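PDB 3EWM: uncharacterized sugar kinase PH1459, which probably phosphorylates a sugar, perhaps fructose, at the expense of ATP, as a member of the PfkB family of carbohydrate kinases. Local coordinates for residues 59-64 with 87-92; 159-164 with 181-186; 208-213 with 223-228. All blocks are in the same frame, centred on the assembly; numbering follows the deposited sequence.

Overall arrangement
Along the chain the three contacts follow one another in series, each closing before the next opens, and span a ribokinase-like fold. Interaction 1 ties helix 60-71 to strand 88-93 of the small four-stranded sheet and lies at the interface with the second subunit. Interactions 2 and 3 belong to the large mixed sheet: the first joins strand 156-160 to helix 172-185, the second pairs strands 211-215 and 220-225. Their centres are about 14 Å apart, and they touch where Ser-209 N meets Ala-186 O. Interaction 1 lies about 25 Å from interaction 2 and about 36 Å from interaction 3, centre to centre, separating the dimer interface from the sheet that carries ATP-binding Lys-190 and Thr-215.

Interaction 1: 59-64 with 87-92; sequences DPFGEY and TGIVFV
Thr-87, just ahead of strand 88-93, is gripped by the carboxylate of Asp-59, the N-cap of helix 60-71. Thr-87 N donates to Asp-59 OD2 at 3.0 Å, on the syn lone pair, while Thr-87 OG1 donates to Asp-59 OD1 at 2.5 Å, on the syn side but 24° out of the carboxylate plane; the same hydroxyl is also hydrogen-bonded to Gly-57 N. Asp-59 OD1 takes in addition the capping bond from Gly-62 N at 2.8 Å, nearly end-on to the C-O bond. Asp suits the cap because its short side chain folds back over the first turn, with CG lodged between the backbone N and the carbonyl carbon (chi1 58°). Gly-62 suits its place too, since a CB there would lie tight against Thr-87 OG1. The threonine's other branch serves the apolar side: Thr-87 CG2 lies 3.8 Å from Phe-61 CB. Two residues on, Ile-89 brings its CG2 branch to the edge of the Phe-61 ring, 4.0 Å from CD2. Beyond this pair the second subunit takes over, its Phe-91 meeting the Phe-61 ring edge-to-face and its Ile-89 packing on Ile-89. Three donors on one buried carboxylate would favour its ionised form. The two bonds to Thr-87 join the first turn of helix 60-71 to the residue leading into strand 88-93, close to the second subunit.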
# COMPACT_ATOMS: atom_id res chain seq x y z
N ASP A 59 -10.04 6.19 -5.82
CA ASP A 59 -9.87 4.76 -5.98
C ASP A 59 -10.85 4.02 -5.06
O ASP A 59 -11.51 4.66 -4.24
CB ASP A 59 -8.40 4.35 -5.81
CG ASP A 59 -7.80 4.74 -4.45
OD1 ASP A 59 -8.42 4.50 -3.41
OD2 ASP A 59 -6.65 5.24 -4.46
N PRO A 60 -10.96 2.69 -5.21
CA PRO A 60 -11.90 1.92 -4.41
C PRO A 60 -11.67 2.07 -2.92
O PRO A 60 -12.62 1.99 -2.14
CB PRO A 60 -11.61 0.48 -4.82
CG PRO A 60 -11.11 0.62 -6.25
CD PRO A 60 -10.22 1.83 -6.15
N PHE A 61 -10.42 2.25 -2.53
CA PHE A 61 -10.08 2.34 -1.11
C PHE A 61 -10.53 3.67 -0.55
O PHE A 61 -11.01 3.74 0.57
CB PHE A 61 -8.58 2.09 -0.89
CG PHE A 61 -8.19 0.62 -0.98
CD1 PHE A 61 -9.16 -0.37 -1.22
CD2 PHE A 61 -6.86 0.23 -0.82
CE1 PHE A 61 -8.82 -1.72 -1.28
CE2 PHE A 61 -6.51 -1.11 -0.88
CZ PHE A 61 -7.49 -2.09 -1.11
N GLY A 62 -10.38 4.72 -1.36
CA GLY A 62 -10.91 6.04 -1.02
C GLY A 62 -12.42 5.99 -0.85
O GLY A 62 -12.96 6.52 0.13
N GLU A 63 -13.10 5.37 -1.81
CA GLU A 63 -14.56 5.20 -1.70
C GLU A 63 -14.97 4.43 -0.47
O GLU A 63 -15.89 4.82 0.20
CB GLU A 63 -15.10 4.49 -2.94
CG GLU A 63 -15.05 5.37 -4.16
CD GLU A 63 -15.01 4.57 -5.45
OE1 GLU A 63 -15.52 3.43 -5.46
OE2 GLU A 63 -14.46 5.09 -6.44
N TYR A 64 -14.26 3.33 -0.19
CA TYR A 64 -14.51 2.55 1.01
C TYR A 64 -14.43 3.39 2.27
O TYR A 64 -15.34 3.35 3.11
CB TYR A 64 -13.52 1.40 1.10
CG TYR A 64 -13.47 0.67 2.41
CD1 TYR A 64 -14.45 -0.26 2.75
CD2 TYR A 64 -12.42 0.89 3.30
CE1 TYR A 64 -14.39 -0.95 3.94
CE2 TYR A 64 -12.35 0.20 4.49
CZ TYR A 64 -13.35 -0.71 4.80
OH TYR A 64 -13.28 -1.41 5.99
N THR A 87 -4.98 6.17 -2.20
CA THR A 87 -5.43 6.20 -0.84
C THR A 87 -4.34 5.66 0.09
O THR A 87 -3.67 4.67 -0.23
CB THR A 87 -6.71 5.36 -0.72
OG1 THR A 87 -7.74 5.98 -1.50
CG2 THR A 87 -7.15 5.26 0.71
N GLY A 88 -4.15 6.34 1.21
CA GLY A 88 -3.26 5.84 2.24
C GLY A 88 -3.49 4.39 2.58
O GLY A 88 -4.64 3.91 2.67
N ILE A 89 -2.39 3.69 2.78
CA ILE A 89 -2.42 2.33 3.24
C ILE A 89 -1.31 2.15 4.27
O ILE A 89 -0.24 2.76 4.22
CB ILE A 89 -2.24 1.29 2.08
CG1 ILE A 89 -0.93 1.53 1.35
CG2 ILE A 89 -3.50 1.22 1.14
CD1 ILE A 89 -0.47 0.34 0.60
N VAL A 90 -1.62 1.33 5.25
CA VAL A 90 -0.61 0.89 6.18
C VAL A 90 -0.84 -0.59 6.46
O VAL A 90 -1.98 -1.01 6.64
CB VAL A 90 -0.56 1.76 7.48
CG1 VAL A 90 -1.89 1.80 8.17
CG2 VAL A 90 0.54 1.25 8.46
N PHE A 91 0.25 -1.34 6.47
CA PHE A 91 0.23 -2.75 6.86
C PHE A 91 0.64 -2.80 8.31
O PHE A 91 1.64 -2.20 8.69
CB PHE A 91 1.18 -3.54 5.98
CG PHE A 91 0.79 -3.53 4.53
CD1 PHE A 91 -0.05 -4.53 4.02
CD2 PHE A 91 1.22 -2.51 3.69
CE1 PHE A 91 -0.44 -4.51 2.69
CE2 PHE A 91 0.84 -2.48 2.35
CZ PHE A 91 -0.00 -3.49 1.86
N VAL A 92 -0.16 -3.47 9.12
CA VAL A 92 -0.01 -3.36 10.55
C VAL A 92 0.08 -4.75 11.16
O VAL A 92 -0.67 -5.66 10.79
CB VAL A 92 -1.14 -2.47 11.21
CG1 VAL A 92 -1.38 -1.24 10.38
CG2 VAL A 92 -2.42 -3.21 11.28

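Interaction 2: 159-164 with 181-186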
# COMPACT_ATOMS: atom_id res chain seq x y z
N PHE A 159 -4.23 18.08 19.99
CA PHE A 159 -3.13 17.45 19.30
C PHE A 159 -2.75 16.17 20.03
O PHE A 159 -2.43 16.20 21.21
CB PHE A 159 -1.94 18.42 19.21
CG PHE A 159 -0.75 17.87 18.45
CD1 PHE A 159 -0.82 17.64 17.09
CD2 PHE A 159 0.43 17.57 19.12
CE1 PHE A 159 0.28 17.16 16.38
CE2 PHE A 159 1.54 17.07 18.43
CZ PHE A 159 1.47 16.87 17.04
N ASP A 160 -2.88 15.05 19.33
CA ASP A 160 -2.39 13.77 19.77
C ASP A 160 -0.97 13.68 19.24
O ASP A 160 -0.74 13.70 18.03
CB ASP A 160 -3.30 12.68 19.19
CG ASP A 160 -2.88 11.28 19.57
OD1 ASP A 160 -1.95 11.10 20.39
OD2 ASP A 160 -3.50 10.35 19.02
N VAL A 161 0.00 13.63 20.14
CA VAL A 161 1.40 13.59 19.75
C VAL A 161 1.64 12.35 18.87
O VAL A 161 2.37 12.42 17.88
CB VAL A 161 2.32 13.62 21.01
CG1 VAL A 161 3.76 13.42 20.64
CG2 VAL A 161 2.12 14.96 21.77
N ASN A 162 1.01 11.24 19.24
CA ASN A 162 1.02 10.02 18.43
C ASN A 162 2.35 9.87 17.68
O ASN A 162 2.39 9.86 16.44
CB ASN A 162 -0.14 10.04 17.43
CG ASN A 162 -0.31 8.72 16.71
OD1 ASN A 162 0.22 7.69 17.14
ND2 ASN A 162 -1.03 8.73 15.60
N LEU A 163 3.43 9.75 18.43
CA LEU A 163 4.73 9.85 17.79
C LEU A 163 5.13 8.53 17.13
O LEU A 163 5.13 7.48 17.77
CB LEU A 163 5.80 10.33 18.78
CG LEU A 163 7.09 10.78 18.10
CD1 LEU A 163 6.83 11.63 16.83
CD2 LEU A 163 7.96 11.55 19.08
N ARG A 164 5.47 8.63 15.85
CA ARG A 164 5.89 7.49 15.04
C ARG A 164 7.26 7.82 14.46
O ARG A 164 7.37 8.34 13.36
CB ARG A 164 4.86 7.23 13.93
CG ARG A 164 3.46 6.86 14.43
CD ARG A 164 3.50 5.57 15.26
NE ARG A 164 2.18 5.13 15.70
CZ ARG A 164 1.65 5.37 16.90
NH1 ARG A 164 2.31 6.10 17.82
NH2 ARG A 164 0.44 4.91 17.19
N GLU A 181 6.00 23.10 17.60
CA GLU A 181 5.10 24.15 17.12
C GLU A 181 3.64 23.74 17.28
O GLU A 181 2.82 24.55 17.67
CB GLU A 181 5.41 24.55 15.67
CG GLU A 181 6.74 25.29 15.53
CD GLU A 181 7.20 25.41 14.09
OE1 GLU A 181 8.23 26.09 13.86
OE2 GLU A 181 6.55 24.83 13.20
N SER A 182 3.35 22.47 17.01
CA SER A 182 2.01 21.90 17.14
C SER A 182 1.55 21.90 18.58
O SER A 182 0.42 22.25 18.87
CB SER A 182 1.98 20.46 16.62
OG SER A 182 2.32 20.41 15.25
N ILE A 183 2.43 21.48 19.48
CA ILE A 183 2.10 21.44 20.89
C ILE A 183 1.79 22.85 21.38
O ILE A 183 0.80 23.08 22.07
CB ILE A 183 3.22 20.79 21.72
CG1 ILE A 183 3.31 19.28 21.42
CG2 ILE A 183 2.95 21.03 23.20
CD1 ILE A 183 4.60 18.59 21.92
N LYS A 184 2.63 23.81 20.98
CA LYS A 184 2.46 25.21 21.36
C LYS A 184 1.17 25.83 20.82
O LYS A 184 0.61 26.74 21.42
CB LYS A 184 3.69 26.04 20.96
CG LYS A 184 4.87 25.80 21.91
CD LYS A 184 6.08 26.62 21.53
CE LYS A 184 7.06 26.70 22.68
NZ LYS A 184 8.18 27.64 22.38
N LEU A 185 0.67 25.29 19.71
CA LEU A 185 -0.60 25.73 19.13
C LEU A 185 -1.78 25.06 19.79
O LEU A 185 -2.91 25.55 19.70
CB LEU A 185 -0.64 25.47 17.63
CG LEU A 185 0.24 26.34 16.72
CD1 LEU A 185 0.53 25.59 15.46
CD2 LEU A 185 -0.42 27.69 16.43
N ALA A 186 -1.54 23.94 20.47
CA ALA A 186 -2.64 23.15 21.00
C ALA A 186 -3.12 23.61 22.37
O ALA A 186 -2.32 23.90 23.26
CB ALA A 186 -2.28 21.66 21.03
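Phe-159 holds CG anti to the backbone N (chi1 -178°), which lays its ring beneath helix 172-185 and under Ser-182 CB, while the first torsion of Ser-182 (chi1 -61°) places OG beside its own backbone N, where it bonds Val-178 O within the helix. The two belong to a beta-alpha-beta unit, strand 156-160, helix 172-185 and strand 188-192, in which the helix packs against the large sheet of this ribokinase-like fold. Ser-182 CB sits over the centre of one face of the Phe-159 ring, 3.7 Å from the centroid and 13° off the normal, a CH-pi contact. A small residue suits this position because it lets the helix come down closely on the flat ring. Ile-183 crosses the phenylalanine at about a right angle, its CG1 lying 4.1 Å from Phe-159 CD2, while its terminal CD1 reaches Val-161 CG2 at 4.4 Å. The branched isoleucine thus touches both Phe-159 and Val-161, bridging the two residues of 159-164. An alanine at the position of Phe-159 would retain CB but is likely to open a gap beneath the helix, depriving Ser-182 CB of its ring face and Ile-183 of its aromatic neighbour. Phe-130 of the adjacent strand also meets the ring, their planes at about 45°, and Val-161 lies near Lys-190, an ATP-binding residue on strand 188-192. Where the helix ends, Ala-186 is the first residue to leave helical geometry, and its backbone runs closest to the strand here. Its small side chain permits the approach: Ala-186 CB touches Phe-159 CB at 3.7 Å.

Interaction 3: 208-213 with 223-228; sequences GSMLTA and LIKNET
Lys-225 NZ donates to Met-210 O at 2.7 Å, arriving in the carbonyl plane on a lone pair. The long side chain leaves its strand with CG anti to the backbone N and stays extended until a final bend at chi4 (56°) turns the ammonium onto the carbonyl of Met-210, a selenomethionine. Water 2 extends the grip, accepting from Lys-225 NZ at 2.8 Å and donating to Ser-209 O. Next comes the backbone pairing of the beta hairpin formed by strands 211-215 and 220-225: Thr-212 and Ile-224 are an antiparallel hydrogen-bonded pair, with Thr-212 N to Ile-224 O at 2.9 Å and Ile-224 N to Thr-212 O at 2.7 Å. Thr-212 OG1 accepts from Gly-208 N, at 2.9 Å, and water 3 joins this hydroxyl to Ile-224 O, so a threonine here serves both the preceding loop and the neighbouring strand. On the same sheet face as Thr-212, the beta-branched Ile-224 packs CB to CB with it at 4.1 Å. Ala-213 and Leu-223 share the other face, in apolar contact. Leu-223 sends CD2 across its non-hydrogen-bonded pair to Ala-213 CB, 3.7 Å away, and its CB lies 4.3 Å from Leu-211 CD1; helices 245-259 and 265-279 cover this side. The small Ala-213 lies near ATP-binding Lys-190 and Thr-215. Lysine and water thus carry the link between the two segments past the last strand pair, giving the carbonyls of Ser-209 and Met-210 polar partners where pairing between these two strands has stopped, while the leucines seat the hairpin on the helices.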
# COMPACT_ATOMS: atom_id res chain seq x y z
N GLY A 208 -0.48 21.03 26.78
CA GLY A 208 -1.43 21.91 26.09
C GLY A 208 -1.58 23.18 26.90
O GLY A 208 -1.23 23.20 28.07
N SER A 209 -2.09 24.25 26.29
CA SER A 209 -2.28 25.51 27.01
C SER A 209 -3.43 25.41 28.02
O SER A 209 -3.41 26.04 29.09
CB SER A 209 -2.49 26.65 26.02
OG SER A 209 -3.72 26.49 25.35
N MSE A 210 -4.42 24.58 27.69
CA MSE A 210 -5.61 24.43 28.51
C MSE A 210 -5.61 23.11 29.28
O MSE A 210 -6.07 23.06 30.43
CB MSE A 210 -6.84 24.51 27.62
CG MSE A 210 -8.04 23.72 28.09
SE MSE A 210 -9.63 23.91 26.96
CE MSE A 210 -10.11 25.75 27.42
N LEU A 211 -5.11 22.05 28.65
CA LEU A 211 -5.20 20.71 29.22
C LEU A 211 -4.23 19.73 28.60
O LEU A 211 -4.02 19.71 27.38
CB LEU A 211 -6.63 20.16 29.08
CG LEU A 211 -6.88 18.75 29.61
CD1 LEU A 211 -6.97 18.80 31.12
CD2 LEU A 211 -8.13 18.15 29.00
N THR A 212 -3.64 18.90 29.44
CA THR A 212 -2.76 17.86 28.95
C THR A 212 -3.28 16.53 29.46
O THR A 212 -3.58 16.39 30.65
CB THR A 212 -1.32 18.09 29.45
OG1 THR A 212 -0.94 19.43 29.14
CG2 THR A 212 -0.36 17.15 28.79
N ALA A 213 -3.38 15.56 28.56
CA ALA A 213 -3.77 14.22 28.92
C ALA A 213 -2.57 13.35 28.67
O ALA A 213 -2.09 13.26 27.54
CB ALA A 213 -4.96 13.75 28.10
N LEU A 223 -4.63 13.74 33.93
CA LEU A 223 -5.05 14.99 33.33
C LEU A 223 -4.39 16.12 34.07
O LEU A 223 -4.47 16.19 35.29
CB LEU A 223 -6.57 15.16 33.38
CG LEU A 223 -7.38 14.13 32.60
CD1 LEU A 223 -8.85 14.46 32.76
CD2 LEU A 223 -6.98 14.10 31.14
N ILE A 224 -3.71 16.98 33.32
CA ILE A 224 -2.98 18.09 33.90
C ILE A 224 -3.56 19.41 33.41
O ILE A 224 -3.69 19.64 32.20
CB ILE A 224 -1.49 18.01 33.56
CG1 ILE A 224 -0.93 16.65 33.98
CG2 ILE A 224 -0.71 19.15 34.23
CD1 ILE A 224 -0.31 15.91 32.85
N LYS A 225 -3.92 20.26 34.36
CA LYS A 225 -4.24 21.64 34.05
C LYS A 225 -3.43 22.53 34.98
O LYS A 225 -3.55 22.43 36.21
CB LYS A 225 -5.74 21.92 34.17
CG LYS A 225 -6.08 23.35 33.78
CD LYS A 225 -7.51 23.49 33.33
CE LYS A 225 -7.78 24.91 32.81
NZ LYS A 225 -6.84 25.32 31.70
N ASN A 226 -2.60 23.37 34.37
CA ASN A 226 -1.61 24.18 35.09
C ASN A 226 -0.76 23.30 35.99
O ASN A 226 0.04 22.50 35.49
CB ASN A 226 -2.30 25.31 35.86
CG ASN A 226 -3.18 26.15 34.97
OD1 ASN A 226 -4.34 26.42 35.30
ND2 ASN A 226 -2.65 26.55 33.82
N GLU A 227 -0.95 23.41 37.31
CA GLU A 227 -0.20 22.62 38.28
C GLU A 227 -1.02 21.42 38.76
O GLU A 227 -0.47 20.50 39.36
CB GLU A 227 0.20 23.47 39.50
CG GLU A 227 -0.03 24.98 39.34
CD GLU A 227 -1.44 25.42 39.73
OE1 GLU A 227 -1.57 26.10 40.77
OE2 GLU A 227 -2.41 25.08 39.01
N THR A 228 -2.33 21.46 38.49
CA THR A 228 -3.25 20.41 38.92
C THR A 228 -3.04 19.14 38.11
O THR A 228 -3.08 19.16 36.87
CB THR A 228 -4.73 20.83 38.78
OG1 THR A 228 -4.92 22.14 39.35
CG2 THR A 228 -5.65 19.83 39.48
O HOH W 1 -2.54 23.50 31.01
O HOH W 2 -4.19 26.19 31.66
O HOH W 3 -1.82 21.10 31.11